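N6 adenine specific DNA methylase (Encephalitozoon cuniculi, PDB 3Q87) is the catalytic subunit of the Mtq2-Trm112 complex, which methylates the translation termination factor eRF1 with S-adenosylmethionine as methyl donor. Local coordinates at residues B[8-13]-B[34-39]; B[108-113]-B[119-124]; B[18-23]-B[142-147]. One frame throughout, in Å; residues are numbered along the deposited sequence.

Contact 1: B[8-13]-B[34-39]; sequences EDTYTL and TGVITE. With SAM (S-adenosylmethionine), chain D.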
loop_
_atom_site.group_PDB
_atom_site.type_symbol
_atom_site.label_atom_id
_atom_site.label_comp_id
_atom_site.label_asym_id
_atom_site.label_seq_id
_atom_site.Cartn_x
_atom_site.Cartn_y
_atom_site.Cartn_z
ATOM N N GLU B 8 22.775 -1.705 -0.479
ATOM C CA GLU B 8 23.008 -2.838 0.415
ATOM C C GLU B 8 21.937 -2.889 1.501
ATOM O O GLU B 8 21.534 -3.967 1.931
ATOM C CB GLU B 8 24.410 -2.776 1.037
ATOM C CG GLU B 8 25.526 -3.137 0.056
ATOM C CD GLU B 8 26.925 -3.046 0.667
ATOM O OE1 GLU B 8 27.108 -3.435 1.842
ATOM O OE2 GLU B 8 27.850 -2.599 -0.041
ATOM N N ASP B 9 21.470 -1.721 1.933
ATOM C CA ASP B 9 20.387 -1.673 2.898
ATOM C C ASP B 9 19.139 -2.369 2.356
ATOM O O ASP B 9 18.578 -3.234 3.020
ATOM C CB ASP B 9 20.088 -0.239 3.371
ATOM C CG ASP B 9 19.761 0.732 2.230
ATOM O OD1 ASP B 9 20.150 0.513 1.066
ATOM O OD2 ASP B 9 19.111 1.755 2.522
ATOM N N THR B 10 18.717 -2.017 1.143
ATOM C CA THR B 10 17.529 -2.656 0.583
ATOM C C THR B 10 17.740 -4.171 0.473
ATOM O O THR B 10 16.868 -4.945 0.817
ATOM C CB THR B 10 17.077 -2.061 -0.785
ATOM O OG1 THR B 10 17.260 -3.022 -1.829
ATOM C CG2 THR B 10 17.816 -0.795 -1.128
ATOM N N TYR B 11 18.912 -4.596 0.020
ATOM C CA TYR B 11 19.141 -6.031 -0.138
ATOM C C TYR B 11 19.167 -6.832 1.174
ATOM O O TYR B 11 18.849 -8.015 1.181
ATOM C CB TYR B 11 20.383 -6.293 -0.996
ATOM C CG TYR B 11 20.176 -5.822 -2.414
ATOM C CD1 TYR B 11 19.129 -6.323 -3.178
ATOM C CD2 TYR B 11 21.001 -4.865 -2.982
ATOM C CE1 TYR B 11 18.921 -5.900 -4.482
ATOM C CE2 TYR B 11 20.792 -4.425 -4.281
ATOM C CZ TYR B 11 19.755 -4.952 -5.024
ATOM O OH TYR B 11 19.540 -4.532 -6.320
ATOM N N THR B 12 19.530 -6.202 2.283
ATOM C CA THR B 12 19.431 -6.907 3.557
ATOM C C THR B 12 17.957 -7.072 3.983
ATOM O O THR B 12 17.580 -8.097 4.544
ATOM C CB THR B 12 20.255 -6.240 4.693
ATOM O OG1 THR B 12 19.469 -5.238 5.339
ATOM C CG2 THR B 12 21.519 -5.609 4.153
ATOM N N LEU B 13 17.124 -6.070 3.711
ATOM C CA LEU B 13 15.689 -6.219 3.946
ATOM C C LEU B 13 15.149 -7.342 3.058
ATOM O O LEU B 13 14.470 -8.252 3.531
ATOM C CB LEU B 13 14.941 -4.887 3.722
ATOM C CG LEU B 13 13.413 -4.855 3.920
ATOM C CD1 LEU B 13 13.003 -5.507 5.226
ATOM C CD2 LEU B 13 12.838 -3.416 3.831
ATOM N N THR B 34 11.311 2.759 -6.662
ATOM C CA THR B 34 11.053 2.156 -7.986
ATOM C C THR B 34 10.673 0.657 -7.963
ATOM O O THR B 34 10.577 0.009 -9.018
ATOM C CB THR B 34 12.225 2.395 -9.006
ATOM O OG1 THR B 34 13.455 1.916 -8.454
ATOM C CG2 THR B 34 12.367 3.877 -9.347
ATOM N N GLY B 35 10.468 0.111 -6.768
ATOM C CA GLY B 35 9.771 -1.162 -6.628
ATOM C C GLY B 35 10.600 -2.429 -6.624
ATOM O O GLY B 35 10.077 -3.508 -6.897
ATOM N N VAL B 36 11.886 -2.318 -6.301
ATOM C CA VAL B 36 12.728 -3.508 -6.208
ATOM C C VAL B 36 12.159 -4.521 -5.205
ATOM O O VAL B 36 12.141 -5.717 -5.464
ATOM C CB VAL B 36 14.222 -3.153 -5.903
ATOM C CG1 VAL B 36 14.411 -2.720 -4.431
ATOM C CG2 VAL B 36 15.134 -4.295 -6.276
ATOM N N ILE B 37 11.663 -4.050 -4.068
ATOM C CA ILE B 37 11.084 -4.973 -3.093
ATOM C C ILE B 37 9.696 -5.494 -3.525
ATOM O O ILE B 37 9.375 -6.683 -3.352
ATOM C CB ILE B 37 11.039 -4.345 -1.691
ATOM C CG1 ILE B 37 12.458 -4.008 -1.226
ATOM C CG2 ILE B 37 10.387 -5.296 -0.707
ATOM C CD1 ILE B 37 12.502 -3.330 0.154
ATOM N N THR B 38 8.894 -4.611 -4.118
ATOM C CA THR B 38 7.615 -5.000 -4.711
ATOM C C THR B 38 7.790 -6.149 -5.710
ATOM O O THR B 38 7.024 -7.112 -5.715
ATOM C CB THR B 38 6.921 -3.804 -5.431
ATOM O OG1 THR B 38 6.424 -2.879 -4.460
ATOM C CG2 THR B 38 5.745 -4.292 -6.305
ATOM N N GLU B 39 8.808 -6.034 -6.550
ATOM C CA GLU B 39 9.111 -7.065 -7.541
ATOM C C GLU B 39 9.273 -8.457 -6.911
ATOM O O GLU B 39 8.797 -9.459 -7.452
ATOM C CB GLU B 39 10.376 -6.691 -8.315
ATOM C CG GLU B 39 10.526 -7.426 -9.652
ATOM C CD GLU B 39 11.718 -6.921 -10.458
ATOM O OE1 GLU B 39 11.550 -6.642 -11.661
ATOM O OE2 GLU B 39 12.823 -6.796 -9.885
HETATM N N SAM D . 12.055 0.627 -0.816
HETATM C CA SAM D . 13.223 1.283 -1.419
HETATM C C SAM D . 14.471 0.430 -1.150
HETATM O O SAM D . 15.477 0.507 -1.857
HETATM O OXT SAM D . 14.505 -0.365 -0.213
HETATM C CB SAM D . 13.412 2.770 -1.013
HETATM C CG SAM D . 13.826 3.176 0.424
HETATM S SD SAM D . 14.264 4.943 0.734
HETATM C CE SAM D . 15.498 4.824 2.045
HETATM C "C5'" SAM D . 12.847 5.574 1.669
HETATM C "C4'" SAM D . 11.678 5.779 0.719
HETATM O "O4'" SAM D . 10.578 6.322 1.431
HETATM C "C3'" SAM D . 11.997 6.741 -0.416
HETATM O "O3'" SAM D . 11.572 6.155 -1.626
HETATM C "C2'" SAM D . 11.165 7.972 -0.119
HETATM O "O2'" SAM D . 10.696 8.639 -1.268
HETATM C "C1'" SAM D . 10.020 7.368 0.660
HETATM N N9 SAM D . 9.404 8.290 1.603
HETATM C C8 SAM D . 9.967 9.341 2.290
HETATM N N7 SAM D . 9.000 9.891 3.058
HETATM C C5 SAM D . 7.844 9.188 2.865
HETATM C C6 SAM D . 6.566 9.290 3.385
HETATM N N6 SAM D . 6.290 10.242 4.271
HETATM N N1 SAM D . 5.582 8.402 2.985
HETATM C C2 SAM D . 5.852 7.400 2.068
HETATM N N3 SAM D . 7.131 7.300 1.556
HETATM C C4 SAM D . 8.092 8.178 1.947
#

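Contact 2: B[108-113]-B[119-124]; sequences DRFVDA and LYLLVI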
loop_
_atom_site.group_PDB
_atom_site.type_symbol
_atom_site.label_atom_id
_atom_site.label_comp_id
_atom_site.label_asym_id
_atom_site.label_seq_id
_atom_site.Cartn_x
_atom_site.Cartn_y
_atom_site.Cartn_z
ATOM N N ASP B 108 9.370 7.428 13.591
ATOM C CA ASP B 108 8.541 7.663 14.767
ATOM C C ASP B 108 7.104 7.951 14.361
ATOM O O ASP B 108 6.167 7.505 15.019
ATOM C CB ASP B 108 9.096 8.832 15.599
ATOM C CG ASP B 108 10.339 8.453 16.391
ATOM O OD1 ASP B 108 10.678 7.249 16.422
ATOM O OD2 ASP B 108 10.970 9.358 16.995
ATOM N N ARG B 109 6.926 8.700 13.275
ATOM C CA ARG B 109 5.585 8.939 12.756
ATOM C C ARG B 109 4.930 7.640 12.305
ATOM O O ARG B 109 3.735 7.412 12.538
ATOM C CB ARG B 109 5.610 9.953 11.608
ATOM C CG ARG B 109 5.668 11.383 12.092
ATOM C CD ARG B 109 5.770 12.399 10.965
ATOM N NE ARG B 109 4.750 12.228 9.930
ATOM C CZ ARG B 109 5.026 12.163 8.629
ATOM N NH1 ARG B 109 6.285 12.275 8.217
ATOM N NH2 ARG B 109 4.054 12.015 7.737
ATOM N N PHE B 110 5.720 6.788 11.663
ATOM C CA PHE B 110 5.234 5.496 11.196
ATOM C C PHE B 110 4.795 4.615 12.366
ATOM O O PHE B 110 3.704 4.073 12.378
ATOM C CB PHE B 110 6.323 4.755 10.399
ATOM C CG PHE B 110 5.991 3.309 10.120
ATOM C CD1 PHE B 110 4.938 2.982 9.283
ATOM C CD2 PHE B 110 6.725 2.280 10.698
ATOM C CE1 PHE B 110 4.608 1.649 9.031
ATOM C CE2 PHE B 110 6.412 0.951 10.445
ATOM C CZ PHE B 110 5.337 0.635 9.609
ATOM N N VAL B 111 5.672 4.469 13.347
ATOM C CA VAL B 111 5.397 3.608 14.486
ATOM C C VAL B 111 4.129 4.060 15.212
ATOM O O VAL B 111 3.299 3.244 15.614
ATOM C CB VAL B 111 6.601 3.600 15.443
ATOM C CG1 VAL B 111 6.231 2.968 16.776
ATOM C CG2 VAL B 111 7.789 2.887 14.780
ATOM N N ASP B 112 3.953 5.368 15.341
ATOM C CA ASP B 112 2.764 5.871 16.012
ATOM C C ASP B 112 1.454 5.785 15.230
ATOM O O ASP B 112 0.389 6.026 15.788
ATOM C CB ASP B 112 2.982 7.265 16.580
ATOM C CG ASP B 112 3.326 7.218 18.052
ATOM O OD1 ASP B 112 4.515 6.991 18.382
ATOM O OD2 ASP B 112 2.397 7.371 18.879
ATOM N N ALA B 113 1.516 5.410 13.960
ATOM C CA ALA B 113 0.296 5.268 13.169
ATOM C C ALA B 113 -0.009 3.827 12.745
ATOM O O ALA B 113 -1.117 3.536 12.295
ATOM C CB ALA B 113 0.353 6.170 11.944
ATOM N N LEU B 119 4.720 -6.327 10.682
ATOM C CA LEU B 119 5.535 -5.353 9.966
ATOM C C LEU B 119 7.011 -5.728 9.933
ATOM O O LEU B 119 7.519 -6.400 10.838
ATOM C CB LEU B 119 5.359 -3.952 10.563
ATOM C CG LEU B 119 5.734 -3.724 12.029
ATOM C CD1 LEU B 119 7.218 -3.418 12.189
ATOM C CD2 LEU B 119 4.897 -2.581 12.585
ATOM N N TYR B 120 7.688 -5.295 8.875
ATOM C CA TYR B 120 9.142 -5.440 8.769
ATOM C C TYR B 120 9.706 -4.039 8.548
ATOM O O TYR B 120 9.341 -3.364 7.582
ATOM C CB TYR B 120 9.503 -6.355 7.602
ATOM C CG TYR B 120 9.006 -7.776 7.773
ATOM C CD1 TYR B 120 9.766 -8.720 8.448
ATOM C CD2 TYR B 120 7.761 -8.164 7.285
ATOM C CE1 TYR B 120 9.306 -10.032 8.613
ATOM C CE2 TYR B 120 7.294 -9.467 7.448
ATOM C CZ TYR B 120 8.073 -10.394 8.113
ATOM O OH TYR B 120 7.611 -11.682 8.279
ATOM N N LEU B 121 10.568 -3.591 9.455
ATOM C CA LEU B 121 11.089 -2.227 9.412
ATOM C C LEU B 121 12.614 -2.237 9.416
ATOM O O LEU B 121 13.220 -2.973 10.178
ATOM C CB LEU B 121 10.574 -1.428 10.607
ATOM C CG LEU B 121 11.092 0.000 10.781
ATOM C CD1 LEU B 121 10.584 0.910 9.652
ATOM C CD2 LEU B 121 10.647 0.546 12.141
ATOM N N LEU B 122 13.230 -1.425 8.562
ATOM C CA LEU B 122 14.678 -1.312 8.548
ATOM C C LEU B 122 15.100 -0.048 9.274
ATOM O O LEU B 122 14.505 1.008 9.103
ATOM C CB LEU B 122 15.234 -1.307 7.116
ATOM C CG LEU B 122 16.771 -1.219 7.004
ATOM C CD1 LEU B 122 17.239 -1.818 5.697
ATOM C CD2 LEU B 122 17.298 0.215 7.140
ATOM N N VAL B 123 16.143 -0.171 10.088
ATOM C CA VAL B 123 16.650 0.941 10.850
ATOM C C VAL B 123 18.179 0.838 10.843
ATOM O O VAL B 123 18.712 -0.213 10.545
ATOM C CB VAL B 123 16.102 0.889 12.287
ATOM C CG1 VAL B 123 16.930 1.737 13.189
ATOM C CG2 VAL B 123 14.630 1.320 12.323
ATOM N N ILE B 124 18.877 1.930 11.128
ATOM C CA ILE B 124 20.326 1.866 11.286
ATOM C C ILE B 124 20.730 2.194 12.726
ATOM O O ILE B 124 19.929 2.696 13.498
ATOM C CB ILE B 124 21.062 2.791 10.294
ATOM C CG1 ILE B 124 20.672 4.248 10.529
ATOM C CG2 ILE B 124 20.776 2.361 8.854
ATOM C CD1 ILE B 124 21.534 5.233 9.754
#

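Contact 3: B[18-23]-B[142-147]; sequences EREGLE and GTRILK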
loop_
_atom_site.group_PDB
_atom_site.type_symbol
_atom_site.label_atom_id
_atom_site.label_comp_id
_atom_site.label_asym_id
_atom_site.label_seq_id
_atom_site.Cartn_x
_atom_site.Cartn_y
_atom_site.Cartn_z
ATOM N N GLU B 18 12.999 -12.803 2.276
ATOM C CA GLU B 18 13.090 -14.047 1.541
ATOM C C GLU B 18 13.069 -15.249 2.486
ATOM O O GLU B 18 12.408 -16.252 2.210
ATOM C CB GLU B 18 14.352 -14.059 0.672
ATOM C CG GLU B 18 14.384 -15.194 -0.323
ATOM C CD GLU B 18 13.189 -15.180 -1.251
ATOM O OE1 GLU B 18 12.628 -14.084 -1.499
ATOM O OE2 GLU B 18 12.809 -16.269 -1.738
ATOM N N ARG B 19 13.775 -15.138 3.605
ATOM C CA ARG B 19 13.901 -16.252 4.534
ATOM C C ARG B 19 12.601 -16.484 5.286
ATOM O O ARG B 19 12.290 -17.616 5.656
ATOM C CB ARG B 19 15.057 -16.027 5.514
ATOM C CG ARG B 19 16.382 -15.768 4.816
ATOM C CD ARG B 19 17.555 -15.757 5.785
ATOM N NE ARG B 19 18.460 -14.643 5.512
ATOM C CZ ARG B 19 18.576 -13.565 6.287
ATOM N NH1 ARG B 19 17.856 -13.456 7.402
ATOM N NH2 ARG B 19 19.421 -12.596 5.954
ATOM N N GLU B 20 11.851 -15.405 5.504
ATOM C CA GLU B 20 10.542 -15.484 6.142
ATOM C C GLU B 20 9.535 -16.228 5.272
ATOM O O GLU B 20 8.614 -16.848 5.780
ATOM C CB GLU B 20 10.006 -14.080 6.431
ATOM C CG GLU B 20 10.733 -13.344 7.525
ATOM C CD GLU B 20 10.420 -13.909 8.886
ATOM O OE1 GLU B 20 9.668 -13.252 9.639
ATOM O OE2 GLU B 20 10.909 -15.016 9.196
ATOM N N GLY B 21 9.697 -16.143 3.957
ATOM C CA GLY B 21 8.764 -16.781 3.050
ATOM C C GLY B 21 7.331 -16.250 3.102
ATOM O O GLY B 21 6.377 -17.034 3.073
ATOM N N LEU B 22 7.174 -14.927 3.167
ATOM C CA LEU B 22 5.848 -14.305 3.110
ATOM C C LEU B 22 5.068 -14.791 1.906
ATOM O O LEU B 22 5.551 -14.738 0.783
ATOM C CB LEU B 22 5.952 -12.781 3.043
ATOM C CG LEU B 22 6.340 -12.065 4.328
ATOM C CD1 LEU B 22 6.241 -10.555 4.121
ATOM C CD2 LEU B 22 5.459 -12.512 5.498
ATOM N N GLU B 23 3.843 -15.239 2.135
ATOM C CA GLU B 23 3.061 -15.841 1.067
ATOM C C GLU B 23 1.566 -15.663 1.306
ATOM O O GLU B 23 1.112 -15.750 2.443
ATOM C CB GLU B 23 3.401 -17.326 0.999
ATOM C CG GLU B 23 2.469 -18.155 0.154
ATOM C CD GLU B 23 2.886 -19.613 0.135
ATOM O OE1 GLU B 23 3.320 -20.110 1.198
ATOM O OE2 GLU B 23 2.783 -20.252 -0.935
ATOM N N GLY B 142 4.809 -7.259 19.553
ATOM C CA GLY B 142 5.923 -8.083 19.975
ATOM C C GLY B 142 6.972 -7.922 18.892
ATOM O O GLY B 142 6.652 -8.021 17.710
ATOM N N THR B 143 8.214 -7.655 19.276
ATOM C CA THR B 143 9.262 -7.378 18.301
ATOM C C THR B 143 10.421 -8.349 18.395
ATOM O O THR B 143 10.633 -8.979 19.424
ATOM C CB THR B 143 9.854 -5.963 18.507
ATOM O OG1 THR B 143 10.671 -5.943 19.690
ATOM C CG2 THR B 143 8.747 -4.944 18.638
ATOM N N ARG B 144 11.174 -8.465 17.311
ATOM C CA ARG B 144 12.504 -9.053 17.376
ATOM C C ARG B 144 13.347 -8.540 16.229
ATOM O O ARG B 144 12.821 -8.182 15.168
ATOM C CB ARG B 144 12.457 -10.579 17.384
ATOM C CG ARG B 144 11.937 -11.231 16.122
ATOM C CD ARG B 144 11.849 -12.733 16.334
ATOM N NE ARG B 144 11.489 -13.464 15.122
ATOM C CZ ARG B 144 12.364 -14.081 14.331
ATOM N NH1 ARG B 144 13.663 -14.053 14.620
ATOM N NH2 ARG B 144 11.943 -14.727 13.249
ATOM N N ILE B 145 14.656 -8.481 16.457
ATOM C CA ILE B 145 15.595 -8.066 15.427
ATOM C C ILE B 145 15.904 -9.246 14.522
ATOM O O ILE B 145 16.698 -10.115 14.871
ATOM C CB ILE B 145 16.888 -7.527 16.049
ATOM C CG1 ILE B 145 16.586 -6.254 16.839
ATOM C CG2 ILE B 145 17.934 -7.257 14.977
ATOM C CD1 ILE B 145 17.820 -5.590 17.421
ATOM N N LEU B 146 15.265 -9.276 13.356
ATOM C CA LEU B 146 15.404 -10.399 12.437
ATOM C C LEU B 146 16.833 -10.577 11.945
ATOM O O LEU B 146 17.311 -11.698 11.795
ATOM C CB LEU B 146 14.475 -10.224 11.230
ATOM C CG LEU B 146 13.230 -11.097 11.170
ATOM C CD1 LEU B 146 12.684 -11.125 9.747
ATOM C CD2 LEU B 146 13.573 -12.490 11.612
ATOM N N LYS B 147 17.508 -9.469 11.678
ATOM C CA LYS B 147 18.835 -9.542 11.093
ATOM C C LYS B 147 19.644 -8.293 11.360
ATOM O O LYS B 147 19.116 -7.187 11.357
ATOM C CB LYS B 147 18.756 -9.791 9.583
ATOM C CG LYS B 147 20.091 -9.597 8.886
ATOM C CD LYS B 147 20.314 -10.635 7.807
ATOM C CE LYS B 147 21.810 -10.923 7.636
ATOM N NZ LYS B 147 22.084 -12.194 6.898
#

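Contact 1: B[8-13]-B[34-39]
T10 and I37 line the amino-acid end of the S-adenosylmethionine pocket, where helix 8-20 meets the first turn of helix 36-41, and L13 and V36 are their packing partners across the contact. Helix 36-41, N-capped by G35, follows strand 26-30 and the glycine-rich loop that class I methyltransferases use to hold the cofactor; G31 O of that loop is hydrogen-bonded to S-adenosylmethionine. Across the contact, L13 and I37 cross at about a right angle, with L13 CD2 3.7 Å from I37 CD1. The extended I37 chain, CD1 anti to CA (chi2 178°), carries this methyl as far as the cofactor carboxylate, where I37 CD1 lies 3.6 Å from S-adenosylmethionine OXT. V36 spreads its two methyls along the other helix: V36 CG1 comes 3.9 Å from T10 OG1, while V36 CG2 lies more loosely against Y11, 4.5 Å from CE1. As modelled, T10 OG1 sits 4.0 Å above the Y11 ring plane, over its centre, and has no polar partner. The exact placing of the T10 branches is doubtful, however, because chi1 of 113° is not staggered and CG2 is modelled too close to the cofactor carboxylate. Behind this surface, T12 OG1 donates to D9 O at 3.2 Å, a carbonyl that also accepts L13 N. The D9 carboxylate takes hydrogen bonds from the hydroxyls of Y4 and Y88 through OD2. No hydrogen bond joins the two segments, and methyl groups hold the helices together. This is consistent with these side chains shaping the carboxylate end of the pocket by apolar contact, I37 CD1 included, while D51, D69, L70 and N85 join G31 in hydrogen-bonding the cofactor.

Contact 2: B[108-113]-B[119-124]
The F110 ring is turned so that its CD2-CE2 side runs along two leucines of strand 118-124: F110 CD2 is 4.2 Å from L121 CD1, and F110 CE2 is 4.4 Å from L119 CD2. A further aromatic partner, F84 of the neighbouring strand 81-84, meets F110 in a T-shaped, edge-to-face stack. The ring gets there because F110 CG is anti to the backbone N (chi1 169°), which sends it from helix 105-113 down onto the sheet. L119 and L121 direct their side chains to this helix, whereas Y120 between them points to the opposite side of the sheet and packs on L17 of helix 8-20. L121 also touches V132 of helix 129-138, and V111 leans on L136 of that same helix. The two segments belong to the beta-alpha-beta unit formed by strand 81-84, helix 105-113 and strand 118-124, so the contact closes the helix over the strand it leads into. The helix carries its charges on other sides: R109 makes a salt bridge to D69 OD1, an atom that is also hydrogen-bonded to S-adenosylmethionine. With three buried side chains and no hydrogen bond between the segments, cohesion here rests on dispersion and the exclusion of water.

Contact 3: B[18-23]-B[142-147]
E20 and L146 meet from opposite directions, and L146 CD1 rests 3.7 Å from both CG and CD of E20. The other methyl of the same leucine, CD2, lies 2.9 Å above the plane of the R144 guanidinium, offset toward its rim. E20 and R144 slide past each other, their flat groups 75° apart; E20 OE2 to R144 NH2 is 4.2 Å, too long for a salt bridge, though the opposite charges should still attract. The E20 chain is bent at chi2 (-72°), and its OE1 is held by a salt bridge to K160 and a hydrogen bond with Y120 OH. R19 and K147 cross nearly at right angles with their positive ends crowded together, in an arrangement that is doubtful as modelled; R149 is close to both. On one side, helix 8-20 ends here and G21 turns the chain away with positive phi. On the other, L146 and K147 both pair with I158 of strand 155-162, and L146 has helical backbone angles, a pattern consistent with a classic beta bulge. Such a bulge would explain why L146 and K147 both point toward the helix end, where the outermost antiparallel strand of the Rossmann-like methyltransferase sheet is joined to helix 8-20.

How the contacts relate
Contacts 1 and 2 are buried, whereas contact 3 lies at the surface. Helix 8-20 serves twice: its first half takes part in the cofactor pocket of contact 1 and its C-terminal end in contact 3. Contact 2 belongs to the other face of the sheet, yet strand 118-124 reaches both neighbours through the side chains pointing away from helix 105-113: L122 CD1 packs on D9 O of contact 1, and Y120 CE1 packs 3.7 Å from L146 CD1 of contact 3. Chemistry follows position. Contact 2 is purely apolar, contact 1 is apolar beside a charged ligand, and contact 3 mixes one leucine with charged chains.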